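Local coordinates for hypothetical protein Atu1826 (Agrobacterium tumefaciens, PDB 2I3D) that is of unknown function but is probably a hydrolase of the alpha/beta hydrolase superfamily, at residues B[62-67]-B[82-87]; B[138-143]-B[165-170]; B[172-177]-B[203-208]. One frame throughout, in Å; residues are numbered along the deposited sequence.

Contact 1. Residues B[62-67]-B[82-87]; sequences TMNNQI and TLRFNF
Asn86 reaches across to Met63 and accepts a hydrogen bond from its backbone N: the amide oxygen OD1 lies 2.7 Å from Met63 N, with an N-H...O angle of 167°, and the donor comes in almost end-on to the side-chain carbonyl. Asparagine suits this place because its two ends do different work. While OD1 serves the turn at 62-65, ND2 donates to Glu36 OE1 of the adjoining strand 33-40, and these two bonds together fix the rotation of the amide. Met63, a selenomethionine, leans on the same residue. Its CG sits between the backbone N and the carbonyl carbon (chi1 71°), from where the extended chain crosses the Asn86 side chain at about a right angle; CG passes 3.3 Å from Asn86 OD1 and SE 3.9 Å from Asn86 CG. The long, flexible chain also touches Arg38 and Glu36. The carbonyl of Met63 is taken by Arg84, whose NE makes a weak bond of 3.0 Å to Met63 O, which lies at the edge of the guanidinium, near its plane. Phe72 of helix 66-77 adds a cation-pi contact to Arg84. Inside the turn, Thr62 OG1 accepts from Asn64 N at 2.9 Å, an ST turn, and Thr62 O accepts from Asn65 N at 3.2 Å, closing a type I beta turn. In the conformer described, Asn65 takes the N-cap position and its OD1 accepts from Val68 N. The neighbouring subunit supplies Asn215, whose ND2 donates to Asn64 O. Thus a strand and the turn leading into a helix are tied by side chain-to-backbone bonds in the beta-alpha-beta unit of strand 49-53, helix 66-77 and strand 81-85, part of the alpha/beta hydrolase fold.

Contact 2. Residues B[138-143]-B[165-170]; sequences QLLMRR and APCPSS
Met141, a selenomethionine near the end of helix 131-142, lays its tip against the loop that carries Pro166 and Pro168. From CB the chain leaves with CG anti to the backbone N (chi1 -160°) and then bends at chi2, 62°, which brings the selenium round to the loop. SE rests 3.2 Å from the carbonyl oxygen Pro166 O and also lies 3.8 Å from Pro168 CD. Beyond it, CE approaches Pro166 O at 3.4 Å and ends 4.0 Å from Ala165 N. The unbranched, flexible chain of methionine suits such an irregular surface, since it can follow a loop whose course is turned by a cis peptide bond before Pro166.

One residue earlier on the helix, Leu140 points toward the loop and spreads its branches over three successive residues. Its CG meets Pro168 CG at 3.8 Å, its CD2 lies 4.0 Å from Cys167 SG, and its CD1 stands 3.7 Å from Ser169 OG. That hydroxyl is hydrogen-bonded to Ile146 O, so it does not depend on the leucine methyl for a partner. The puckered ring of Pro168 offers a compact apolar surface to Leu140 and Met141, and it meets them by van der Waals contact.

Leu140 also packs on Ile146 and Phe149 of strand 146-152, and Cys167 touches Phe149 as well. The end of helix 131-142 is therefore wedged between that strand of the central sheet and the loop that leads into strand 171-176, with helix 101-117 bordering it through Leu139 and Arg143.

Contact 3. Residues B[172-177]-B[203-208]; sequences LIINGD and THRTLP
Ile173 N donates to Thr203 O at 2.9 Å and Ile173 O accepts from Arg205 N, pairing strand 171-176 with strand 202-207 in parallel. Asn175 repeats the pattern, with Asn175 O taking Leu207 N at 2.8 Å. Asp177 N closes the series on Leu207 O, approaching from above the carbonyl plane.

On one face, Asn175 ND2 makes a weak bond of 2.7 Å to His204 NE2. With chi1 at 65°, the asparagine amide is carried toward this ring, which reaches far enough to meet it, and their planes lie only 17° apart. Its other end is held too: a water 2.9 Å from Asn175 OD1 donates to it and also bonds Thr206 OG1, two short polar side chains suited to such a bridge. The face of Leu172, Ile174 and Leu207 is largely aliphatic: Leu172 CD1 meets Thr203 CG2 at 3.8 Å, and Ile174 CD1 meets the aliphatic part of Arg205, CB, at 4.0 Å.

Further out, helix 184-195 covers the His204 and Asn175 face through Val187, Asn188 and Val191, while helix 218-233 packs on Leu172 and Thr203 with Tyr228. Asp177 OD1 accepts from Gly209 N. The two strands and helix 184-195 form a beta-alpha-beta crossover at the edge of the alpha/beta hydrolase sheet, and Gly176 lies near a probable Ser130-His212-Asp179 triad.

Along the chain the contacts come in series: contact 1 closes first, contact 2 follows, and contact 3 begins one residue after the second segment of contact 2. Their centres lie about 20 to 21 Å from one another, so they sample well-separated parts of one compact sheet fold. Contacts 1 and 3 both reach the central sheet, through strand 81-85 and, farther across the sheet, the adjacent pair 171-176 and 202-207, the last outermost within the chain. Contact 2 instead joins helix 131-142 to the loop entering strand 171-176, and lies across the chain's centre from contact 1. Contact 1 also adjoins the second subunit, which touches neither contact 2 nor contact 3.

Contact 1. Residues B[62-67]-B[82-87]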
ATOM      1  N   THR B  62       5.410  -3.469  -3.304  1.00 15.09           N
ATOM      2  CA  THR B  62       5.432  -3.484  -4.760  1.00 13.84           C
ATOM      3  C   THR B  62       5.625  -2.030  -5.241  1.00 13.50           C
ATOM      4  O   THR B  62       5.505  -1.073  -4.459  1.00 12.71           O
ATOM      5  CB  THR B  62       4.119  -4.018  -5.412  1.00 14.75           C
ATOM      6  OG1 THR B  62       3.139  -2.963  -5.425  1.00 14.65           O
ATOM      7  CG2 THR B  62       3.582  -5.315  -4.717  1.00 15.54           C
HETATM    8  N   MSE B  63       5.933  -1.871  -6.518  1.00 13.45           N
HETATM    9  CA  MSE B  63       6.061  -0.537  -7.095  1.00 14.06           C
HETATM   10  C   MSE B  63       4.761   0.261  -7.052  1.00 14.15           C
HETATM   11  O   MSE B  63       4.777   1.460  -7.335  1.00 14.24           O
HETATM   12  CB  MSE B  63       6.547  -0.614  -8.540  1.00 14.58           C
HETATM   13  CG  MSE B  63       5.461  -1.161  -9.499  1.00 14.59           C
HETATM   14 SE   MSE B  63       6.174  -1.413 -11.235  0.75 21.63          SE
HETATM   15  CE  MSE B  63       4.540  -2.029 -12.068  1.00 19.12           C
ATOM     16  N   ASN B  64       3.638  -0.403  -6.776  1.00 12.85           N
ATOM     17  CA  ASN B  64       2.399   0.381  -6.694  1.00 14.48           C
ATOM     18  C   ASN B  64       1.860   0.659  -5.304  1.00 13.49           C
ATOM     19  O   ASN B  64       0.774   1.205  -5.186  1.00 14.05           O
ATOM     20  CB  ASN B  64       1.333  -0.215  -7.571  1.00 16.37           C
ATOM     21  CG  ASN B  64       1.711  -0.165  -9.045  1.00 19.43           C
ATOM     22  OD1 ASN B  64       1.664  -1.182  -9.687  1.00 25.02           O
ATOM     23  ND2 ASN B  64       2.162   1.004  -9.556  1.00 21.27           N
ATOM     24  N   ASN B  65       2.642   0.282  -4.271  1.00 14.32           N
ATOM     25  CA  ASN B  65       2.403   0.748  -2.907  0.60 14.15           C
ATOM     26  C   ASN B  65       2.168   2.282  -2.927  1.00 14.04           C
ATOM     27  O   ASN B  65       2.815   3.010  -3.682  1.00 13.34           O
ATOM     28  CB  ASN B  65       3.602   0.287  -2.030  0.60 14.65           C
ATOM     29  CG  ASN B  65       3.709   1.005  -0.687  0.60 14.83           C
ATOM     30  OD1 ASN B  65       4.231   2.105  -0.605  0.60 15.25           O
ATOM     31  ND2 ASN B  65       3.309   0.320   0.388  0.60 17.15           N
ATOM     32  N   GLN B  66       1.208   2.781  -2.131  1.00 13.65           N
ATOM     33  CA  GLN B  66       0.829   4.213  -2.245  0.60 12.67           C
ATOM     34  C   GLN B  66       2.010   5.154  -1.985  1.00 12.90           C
ATOM     35  O   GLN B  66       2.162   6.140  -2.662  1.00 12.69           O
ATOM     36  CB  GLN B  66      -0.343   4.579  -1.323  0.60 11.90           C
ATOM     37  CG  GLN B  66      -1.606   3.694  -1.524  0.60 12.32           C
ATOM     38  CD  GLN B  66      -2.079   3.576  -3.017  0.60 13.80           C
ATOM     39  OE1 GLN B  66      -1.742   4.410  -3.881  0.60 14.28           O
ATOM     40  NE2 GLN B  66      -2.873   2.556  -3.294  0.60  9.81           N
ATOM     41  N   ILE B  67       2.799   4.835  -0.974  1.00 12.69           N
ATOM     42  CA  ILE B  67       3.968   5.699  -0.644  1.00 11.47           C
ATOM     43  C   ILE B  67       4.979   5.689  -1.806  1.00 11.41           C
ATOM     44  O   ILE B  67       5.491   6.732  -2.209  1.00 12.07           O
ATOM     45  CB  ILE B  67       4.617   5.263   0.688  1.00 12.27           C
ATOM     46  CG1 ILE B  67       3.665   5.581   1.862  1.00 11.89           C
ATOM     47  CG2 ILE B  67       5.987   5.928   0.883  1.00 11.67           C
ATOM     48  CD1 ILE B  67       4.138   4.980   3.173  1.00 13.74           C
ATOM     49  N   THR B  82      11.710   9.828 -14.246  1.00 17.15           N
ATOM     50  CA  THR B  82      11.400   9.054 -13.030  1.00 16.72           C
ATOM     51  C   THR B  82      11.082   7.620 -13.362  1.00 16.80           C
ATOM     52  O   THR B  82      10.327   7.358 -14.302  1.00 17.71           O
ATOM     53  CB  THR B  82      10.218   9.709 -12.171  1.00 15.94           C
ATOM     54  OG1 THR B  82      10.441  11.116 -12.062  1.00 17.59           O
ATOM     55  CG2 THR B  82      10.135   9.117 -10.774  1.00 16.69           C
ATOM     56  N   LEU B  83      11.638   6.688 -12.585  1.00 15.57           N
ATOM     57  CA  LEU B  83      11.355   5.257 -12.761  1.00 15.19           C
ATOM     58  C   LEU B  83      11.064   4.631 -11.409  1.00 15.23           C
ATOM     59  O   LEU B  83      11.849   4.830 -10.491  1.00 14.50           O
ATOM     60  CB  LEU B  83      12.568   4.550 -13.389  1.00 15.55           C
ATOM     61  CG  LEU B  83      12.456   3.032 -13.543  1.00 15.96           C
ATOM     62  CD1 LEU B  83      11.442   2.661 -14.652  1.00 17.92           C
ATOM     63  CD2 LEU B  83      13.810   2.457 -13.824  1.00 18.86           C
ATOM     64  N   ARG B  84       9.940   3.926 -11.262  1.00 13.69           N
ATOM     65  CA  ARG B  84       9.775   2.955 -10.190  1.00 14.19           C
ATOM     66  C   ARG B  84       9.693   1.585 -10.849  1.00 14.50           C
ATOM     67  O   ARG B  84       9.292   1.454 -12.008  1.00 15.28           O
ATOM     68  CB  ARG B  84       8.532   3.212  -9.327  1.00 13.59           C
ATOM     69  CG  ARG B  84       7.185   3.244 -10.127  1.00 13.51           C
ATOM     70  CD  ARG B  84       6.039   3.701  -9.195  1.00 14.84           C
ATOM     71  NE  ARG B  84       4.723   3.279  -9.679  1.00 15.75           N
ATOM     72  CZ  ARG B  84       4.022   3.916 -10.622  1.00 17.09           C
ATOM     73  NH1 ARG B  84       4.493   5.011 -11.218  1.00 17.79           N
ATOM     74  NH2 ARG B  84       2.834   3.444 -10.968  1.00 18.98           N
ATOM     75  N   PHE B  85      10.087   0.554 -10.127  1.00 13.94           N
ATOM     76  CA  PHE B  85      10.014  -0.800 -10.707  1.00 14.53           C
ATOM     77  C   PHE B  85       9.886  -1.869  -9.626  1.00 14.84           C
ATOM     78  O   PHE B  85      10.178  -1.627  -8.461  1.00 13.94           O
ATOM     79  CB  PHE B  85      11.277  -1.068 -11.556  1.00 15.53           C
ATOM     80  CG  PHE B  85      12.531  -1.288 -10.740  1.00 14.43           C
ATOM     81  CD1 PHE B  85      12.937  -2.588 -10.411  1.00 14.17           C
ATOM     82  CD2 PHE B  85      13.283  -0.195 -10.267  1.00 14.97           C
ATOM     83  CE1 PHE B  85      14.068  -2.808  -9.619  1.00 15.95           C
ATOM     84  CE2 PHE B  85      14.424  -0.422  -9.456  1.00 12.99           C
ATOM     85  CZ  PHE B  85      14.805  -1.723  -9.151  1.00 15.77           C
ATOM     86  N   ASN B  86       9.458  -3.066 -10.043  1.00 14.42           N
ATOM     87  CA  ASN B  86       9.315  -4.190  -9.147  1.00 13.90           C
ATOM     88  C   ASN B  86      10.617  -4.943  -9.069  1.00 14.15           C
ATOM     89  O   ASN B  86      11.196  -5.288 -10.110  1.00 15.48           O
ATOM     90  CB  ASN B  86       8.199  -5.110  -9.627  1.00 14.37           C
ATOM     91  CG  ASN B  86       6.835  -4.642  -9.175  1.00 14.13           C
ATOM     92  OD1 ASN B  86       6.703  -3.922  -8.160  1.00 14.55           O
ATOM     93  ND2 ASN B  86       5.790  -5.075  -9.894  1.00 17.44           N
ATOM     94  N   PHE B  87      11.077  -5.202  -7.850  1.00 14.07           N
ATOM     95  CA  PHE B  87      12.271  -6.065  -7.673  1.00 13.23           C
ATOM     96  C   PHE B  87      12.009  -7.455  -8.253  1.00 14.34           C
ATOM     97  O   PHE B  87      10.843  -7.867  -8.401  1.00 14.77           O
ATOM     98  CB  PHE B  87      12.677  -6.208  -6.205  1.00 13.40           C
ATOM     99  CG  PHE B  87      13.349  -4.977  -5.640  1.00 13.47           C
ATOM    100  CD1 PHE B  87      14.505  -4.428  -6.235  1.00 12.95           C
ATOM    101  CD2 PHE B  87      12.839  -4.390  -4.468  1.00 13.98           C
ATOM    102  CE1 PHE B  87      15.109  -3.265  -5.675  1.00 14.12           C
ATOM    103  CE2 PHE B  87      13.443  -3.255  -3.880  1.00 13.74           C
ATOM    104  CZ  PHE B  87      14.571  -2.675  -4.494  1.00 11.69           C
TER

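Contact 2. Residues B[138-143]-B[165-170]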
ATOM      1  N   GLN B 138      22.518   1.735  -0.520  1.00 11.33           N
ATOM      2  CA  GLN B 138      23.612   0.959  -1.084  1.00 13.04           C
ATOM      3  C   GLN B 138      23.884   1.467  -2.519  1.00 13.27           C
ATOM      4  O   GLN B 138      25.046   1.588  -2.954  1.00 14.85           O
ATOM      5  CB  GLN B 138      23.260  -0.521  -1.102  1.00 12.60           C
ATOM      6  CG  GLN B 138      23.245  -1.147   0.292  1.00 12.92           C
ATOM      7  CD  GLN B 138      22.883  -2.629   0.221  1.00 15.93           C
ATOM      8  OE1 GLN B 138      23.684  -3.458  -0.259  1.00 16.44           O
ATOM      9  NE2 GLN B 138      21.646  -2.955   0.641  1.00 15.39           N
ATOM     10  N   LEU B 139      22.826   1.778  -3.261  1.00 13.08           N
ATOM     11  CA  LEU B 139      23.039   2.257  -4.637  1.00 14.74           C
ATOM     12  C   LEU B 139      23.750   3.629  -4.597  1.00 14.92           C
ATOM     13  O   LEU B 139      24.688   3.891  -5.365  1.00 16.23           O
ATOM     14  CB  LEU B 139      21.710   2.348  -5.375  1.00 15.61           C
ATOM     15  CG  LEU B 139      21.794   2.760  -6.851  1.00 16.40           C
ATOM     16  CD1 LEU B 139      22.473   1.646  -7.675  1.00 18.84           C
ATOM     17  CD2 LEU B 139      20.386   3.064  -7.368  1.00 18.29           C
ATOM     18  N   LEU B 140      23.308   4.487  -3.675  1.00 15.18           N
ATOM     19  CA  LEU B 140      23.924   5.790  -3.429  1.00 15.87           C
ATOM     20  C   LEU B 140      25.427   5.651  -3.208  1.00 17.34           C
ATOM     21  O   LEU B 140      26.233   6.360  -3.817  1.00 16.95           O
ATOM     22  CB  LEU B 140      23.280   6.378  -2.161  1.00 16.13           C
ATOM     23  CG  LEU B 140      23.911   7.641  -1.540  1.00 16.22           C
ATOM     24  CD1 LEU B 140      23.611   8.807  -2.432  1.00 17.27           C
ATOM     25  CD2 LEU B 140      23.384   7.904  -0.153  1.00 16.89           C
HETATM   26  N   MSE B 141      25.798   4.721  -2.347  1.00 18.54           N
HETATM   27  CA  MSE B 141      27.212   4.497  -2.031  1.00 20.08           C
HETATM   28  C   MSE B 141      28.035   4.137  -3.283  1.00 21.79           C
HETATM   29  O   MSE B 141      29.184   4.573  -3.406  1.00 23.28           O
HETATM   30  CB  MSE B 141      27.312   3.411  -0.937  1.00 20.02           C
HETATM   31  CG  MSE B 141      28.613   3.380  -0.166  1.00 20.08           C
HETATM   32 SE   MSE B 141      28.935   5.048   0.841  0.75 21.71          SE
HETATM   33  CE  MSE B 141      30.852   4.666   0.981  1.00 21.37           C
ATOM     34  N   ARG B 142      27.429   3.396  -4.219  1.00 22.20           N
ATOM     35  CA  ARG B 142      28.120   2.910  -5.430  0.60 23.53           C
ATOM     36  C   ARG B 142      28.145   3.870  -6.613  1.00 23.50           C
ATOM     37  O   ARG B 142      28.940   3.700  -7.549  1.00 24.61           O
ATOM     38  CB  ARG B 142      27.443   1.643  -5.933  0.60 23.87           C
ATOM     39  CG  ARG B 142      27.437   0.532  -4.944  0.60 26.42           C
ATOM     40  CD  ARG B 142      27.309  -0.783  -5.647  0.60 30.76           C
ATOM     41  NE  ARG B 142      27.995  -1.816  -4.884  0.60 29.34           N
ATOM     42  CZ  ARG B 142      27.873  -3.114  -5.121  0.60 41.11           C
ATOM     43  NH1 ARG B 142      27.076  -3.539  -6.101  0.60 30.94           N
ATOM     44  NH2 ARG B 142      28.537  -3.984  -4.373  0.60 31.01           N
ATOM     45  N   ARG B 143      27.249   4.855  -6.616  1.00 22.25           N
ATOM     46  CA  ARG B 143      27.013   5.626  -7.802  1.00 21.61           C
ATOM     47  C   ARG B 143      27.238   7.110  -7.539  1.00 22.92           C
ATOM     48  O   ARG B 143      26.346   7.781  -6.980  1.00 22.70           O
ATOM     49  CB  ARG B 143      25.591   5.379  -8.335  1.00 22.33           C
ATOM     50  CG  ARG B 143      25.320   3.923  -8.733  1.00 23.61           C
ATOM     51  CD  ARG B 143      26.094   3.545  -9.999  1.00 26.25           C
ATOM     52  NE  ARG B 143      25.366   3.962 -11.185  1.00 26.04           N
ATOM     53  CZ  ARG B 143      24.768   3.146 -12.043  1.00 23.46           C
ATOM     54  NH1 ARG B 143      24.125   3.666 -13.076  1.00 23.12           N
ATOM     55  NH2 ARG B 143      24.815   1.830 -11.886  1.00 24.54           N
ATOM     56  N   ALA B 165      29.988   4.853   4.894  1.00 21.42           N
ATOM     57  CA  ALA B 165      31.201   5.228   5.621  1.00 23.39           C
ATOM     58  C   ALA B 165      32.247   5.845   4.681  1.00 23.50           C
ATOM     59  O   ALA B 165      33.283   5.223   4.394  1.00 25.85           O
ATOM     60  CB  ALA B 165      31.767   4.016   6.335  1.00 24.18           C
ATOM     61  N   PRO B 166      32.033   7.108   4.274  1.00 21.99           N
ATOM     62  CA  PRO B 166      30.885   7.850   4.764  1.00 20.65           C
ATOM     63  C   PRO B 166      29.757   7.896   3.720  1.00 19.36           C
ATOM     64  O   PRO B 166      29.940   7.563   2.532  1.00 19.06           O
ATOM     65  CB  PRO B 166      31.462   9.265   4.962  1.00 21.38           C
ATOM     66  CG  PRO B 166      32.439   9.373   3.794  1.00 20.78           C
ATOM     67  CD  PRO B 166      32.891   7.958   3.412  1.00 22.36           C
ATOM     68  N   CYS B 167      28.600   8.282   4.215  1.00 17.86           N
ATOM     69  CA  CYS B 167      27.518   8.638   3.363  1.00 17.26           C
ATOM     70  C   CYS B 167      27.995   9.793   2.470  1.00 17.00           C
ATOM     71  O   CYS B 167      28.496  10.790   2.974  1.00 17.42           O
ATOM     72  CB  CYS B 167      26.304   9.004   4.197  1.00 17.76           C
ATOM     73  SG  CYS B 167      24.847   9.398   3.214  1.00 16.73           S
ATOM     74  N   PRO B 168      27.867   9.641   1.149  1.00 17.09           N
ATOM     75  CA  PRO B 168      28.449  10.613   0.210  1.00 17.00           C
ATOM     76  C   PRO B 168      27.604  11.882  -0.129  1.00 16.17           C
ATOM     77  O   PRO B 168      28.087  12.843  -0.779  1.00 16.25           O
ATOM     78  CB  PRO B 168      28.693   9.732  -1.024  1.00 17.53           C
ATOM     79  CG  PRO B 168      27.517   8.830  -1.019  1.00 17.72           C
ATOM     80  CD  PRO B 168      27.341   8.458   0.435  1.00 16.66           C
ATOM     81  N   SER B 169      26.344  11.864   0.286  1.00 15.25           N
ATOM     82  CA  SER B 169      25.406  12.904  -0.126  1.00 12.91           C
ATOM     83  C   SER B 169      24.504  13.286   1.028  1.00 12.75           C
ATOM     84  O   SER B 169      24.289  12.497   1.979  1.00 13.08           O
ATOM     85  CB  SER B 169      24.531  12.420  -1.300  1.00 14.66           C
ATOM     86  OG  SER B 169      25.342  12.125  -2.432  1.00 18.38           O
ATOM     87  N   SER B 170      23.975  14.501   0.926  1.00 11.16           N
ATOM     88  CA  SER B 170      22.937  14.971   1.821  1.00 10.58           C
ATOM     89  C   SER B 170      21.606  14.304   1.422  1.00 10.28           C
ATOM     90  O   SER B 170      21.357  14.030   0.254  1.00 10.62           O
ATOM     91  CB  SER B 170      22.809  16.486   1.655  1.00 11.47           C
ATOM     92  OG  SER B 170      24.017  17.114   2.131  1.00 11.55           O
TER

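Contact 3. Residues B[172-177]-B[203-208]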
ATOM      1  N   LEU B 172      17.322  13.018   3.103  1.00  9.74           N
ATOM      2  CA  LEU B 172      16.232  13.019   4.087  1.00 10.31           C
ATOM      3  C   LEU B 172      16.027  11.603   4.628  1.00 11.11           C
ATOM      4  O   LEU B 172      15.921  10.645   3.839  1.00 11.20           O
ATOM      5  CB  LEU B 172      14.955  13.462   3.359  1.00 10.04           C
ATOM      6  CG  LEU B 172      13.657  13.341   4.185  1.00 10.55           C
ATOM      7  CD1 LEU B 172      13.627  14.320   5.341  1.00 12.36           C
ATOM      8  CD2 LEU B 172      12.465  13.547   3.281  1.00 10.87           C
ATOM      9  N   ILE B 173      15.934  11.487   5.959  1.00  8.95           N
ATOM     10  CA  ILE B 173      15.527  10.237   6.597  1.00  9.54           C
ATOM     11  C   ILE B 173      14.266  10.607   7.336  1.00  9.03           C
ATOM     12  O   ILE B 173      14.244  11.586   8.105  1.00  9.23           O
ATOM     13  CB  ILE B 173      16.615   9.679   7.534  1.00 10.70           C
ATOM     14  CG1 ILE B 173      17.827   9.258   6.703  1.00 10.00           C
ATOM     15  CG2 ILE B 173      16.083   8.514   8.347  1.00 11.90           C
ATOM     16  CD1 ILE B 173      19.033   8.761   7.501  1.00 12.67           C
ATOM     17  N   ILE B 174      13.194   9.829   7.107  1.00  9.48           N
ATOM     18  CA  ILE B 174      11.931  10.160   7.765  1.00  9.41           C
ATOM     19  C   ILE B 174      11.309   8.879   8.310  1.00 10.03           C
ATOM     20  O   ILE B 174      11.275   7.855   7.625  1.00 10.06           O
ATOM     21  CB  ILE B 174      10.990  11.004   6.818  1.00  9.28           C
ATOM     22  CG1 ILE B 174       9.660  11.336   7.459  1.00 13.08           C
ATOM     23  CG2 ILE B 174      10.844  10.273   5.448  1.00 12.23           C
ATOM     24  CD1 ILE B 174       9.122  12.634   6.748  1.00 14.07           C
ATOM     25  N   ASN B 175      10.888   8.922   9.570  1.00 10.47           N
ATOM     26  CA  ASN B 175      10.378   7.708  10.258  1.00 11.32           C
ATOM     27  C   ASN B 175       9.333   8.145  11.250  1.00 11.59           C
ATOM     28  O   ASN B 175       9.269   9.322  11.612  1.00 14.00           O
ATOM     29  CB  ASN B 175      11.481   6.893  10.968  1.00 11.41           C
ATOM     30  CG  ASN B 175      12.148   7.668  12.148  1.00 13.34           C
ATOM     31  OD1 ASN B 175      12.177   7.208  13.310  1.00 15.91           O
ATOM     32  ND2 ASN B 175      12.706   8.828  11.838  1.00 13.65           N
ATOM     33  N   GLY B 176       8.504   7.211  11.657  1.00 10.47           N
ATOM     34  CA  GLY B 176       7.472   7.529  12.652  1.00 10.72           C
ATOM     35  C   GLY B 176       7.800   7.101  14.072  1.00 12.74           C
ATOM     36  O   GLY B 176       8.459   6.086  14.297  1.00 13.37           O
ATOM     37  N   ASP B 177       7.222   7.802  15.050  1.00 13.37           N
ATOM     38  CA  ASP B 177       7.544   7.487  16.449  1.00 14.50           C
ATOM     39  C   ASP B 177       6.657   6.358  16.989  1.00 15.10           C
ATOM     40  O   ASP B 177       6.802   5.958  18.159  1.00 17.87           O
ATOM     41  CB  ASP B 177       7.506   8.727  17.366  1.00 15.96           C
ATOM     42  CG  ASP B 177       6.116   9.318  17.519  1.00 17.15           C
ATOM     43  OD1 ASP B 177       5.105   8.681  17.115  1.00 17.53           O
ATOM     44  OD2 ASP B 177       6.029  10.443  18.090  1.00 21.60           O
ATOM     45  N   THR B 203      18.923  15.451   6.985  1.00 10.29           N
ATOM     46  CA  THR B 203      17.675  16.063   7.484  1.00 10.59           C
ATOM     47  C   THR B 203      16.853  14.885   7.997  1.00 10.66           C
ATOM     48  O   THR B 203      16.508  13.983   7.219  1.00 11.53           O
ATOM     49  CB  THR B 203      16.940  16.827   6.359  1.00  9.87           C
ATOM     50  OG1 THR B 203      17.741  17.975   6.009  1.00 10.97           O
ATOM     51  CG2 THR B 203      15.553  17.298   6.824  1.00 13.95           C
ATOM     52  N   HIS B 204      16.586  14.870   9.297  1.00 10.61           N
ATOM     53  CA  HIS B 204      15.913  13.735   9.909  1.00 11.16           C
ATOM     54  C   HIS B 204      14.610  14.210  10.542  1.00 12.48           C
ATOM     55  O   HIS B 204      14.637  14.967  11.533  1.00 13.70           O
ATOM     56  CB  HIS B 204      16.785  13.099  10.978  1.00 12.29           C
ATOM     57  CG  HIS B 204      16.096  12.010  11.730  1.00 11.81           C
ATOM     58  ND1 HIS B 204      16.406  11.672  13.036  1.00 14.01           N
ATOM     59  CD2 HIS B 204      15.107  11.165  11.342  1.00 12.03           C
ATOM     60  CE1 HIS B 204      15.637  10.657  13.417  1.00 14.08           C
ATOM     61  NE2 HIS B 204      14.853  10.324  12.407  1.00 14.02           N
ATOM     62  N   ARG B 205      13.478  13.781   9.979  1.00 11.49           N
ATOM     63  CA  ARG B 205      12.200  14.132  10.563  1.00 13.05           C
ATOM     64  C   ARG B 205      11.564  12.892  11.178  1.00 12.43           C
ATOM     65  O   ARG B 205      11.510  11.853  10.544  1.00 12.55           O
ATOM     66  CB  ARG B 205      11.285  14.695   9.453  1.00 14.45           C
ATOM     67  CG  ARG B 205       9.889  15.068   9.903  1.00 16.12           C
ATOM     68  CD  ARG B 205       9.880  16.335  10.854  1.00 21.25           C
ATOM     69  NE  ARG B 205       8.561  16.431  11.470  1.00 24.01           N
ATOM     70  CZ  ARG B 205       8.332  16.768  12.732  1.00 28.57           C
ATOM     71  NH1 ARG B 205       9.343  17.119  13.548  1.00 32.33           N
ATOM     72  NH2 ARG B 205       7.075  16.810  13.171  1.00 32.70           N
ATOM     73  N   THR B 206      11.062  13.011  12.400  1.00 13.85           N
ATOM     74  CA  THR B 206      10.315  11.955  13.054  1.00 15.22           C
ATOM     75  C   THR B 206       8.852  12.409  13.105  1.00 16.19           C
ATOM     76  O   THR B 206       8.549  13.505  13.656  1.00 15.97           O
ATOM     77  CB  THR B 206      10.855  11.659  14.454  1.00 16.03           C
ATOM     78  OG1 THR B 206      12.249  11.289  14.363  1.00 16.82           O
ATOM     79  CG2 THR B 206      10.044  10.503  15.135  1.00 17.08           C
ATOM     80  N   LEU B 207       7.957  11.618  12.502  1.00 15.19           N
ATOM     81  CA  LEU B 207       6.537  12.012  12.450  1.00 15.54           C
ATOM     82  C   LEU B 207       5.774  11.436  13.612  1.00 15.83           C
ATOM     83  O   LEU B 207       5.689  10.216  13.750  1.00 15.64           O
ATOM     84  CB  LEU B 207       5.846  11.480  11.184  1.00 16.96           C
ATOM     85  CG  LEU B 207       6.179  12.113   9.851  1.00 18.76           C
ATOM     86  CD1 LEU B 207       5.127  11.715   8.820  1.00 19.10           C
ATOM     87  CD2 LEU B 207       6.179  13.593  10.017  1.00 20.53           C
ATOM     88  N   PRO B 208       5.162  12.304  14.437  1.00 17.19           N
ATOM     89  CA  PRO B 208       4.322  11.807  15.543  1.00 17.70           C
ATOM     90  C   PRO B 208       3.170  10.937  15.076  1.00 17.70           C
ATOM     91  O   PRO B 208       2.436  11.299  14.148  1.00 19.47           O
ATOM     92  CB  PRO B 208       3.783  13.109  16.198  1.00 18.96           C
ATOM     93  CG  PRO B 208       4.872  14.137  15.841  1.00 19.35           C
ATOM     94  CD  PRO B 208       5.224  13.778  14.403  1.00 17.42           C
TER
HETATM   95  O   HOH W   1      13.634   8.778  15.215  1.00 22.62           O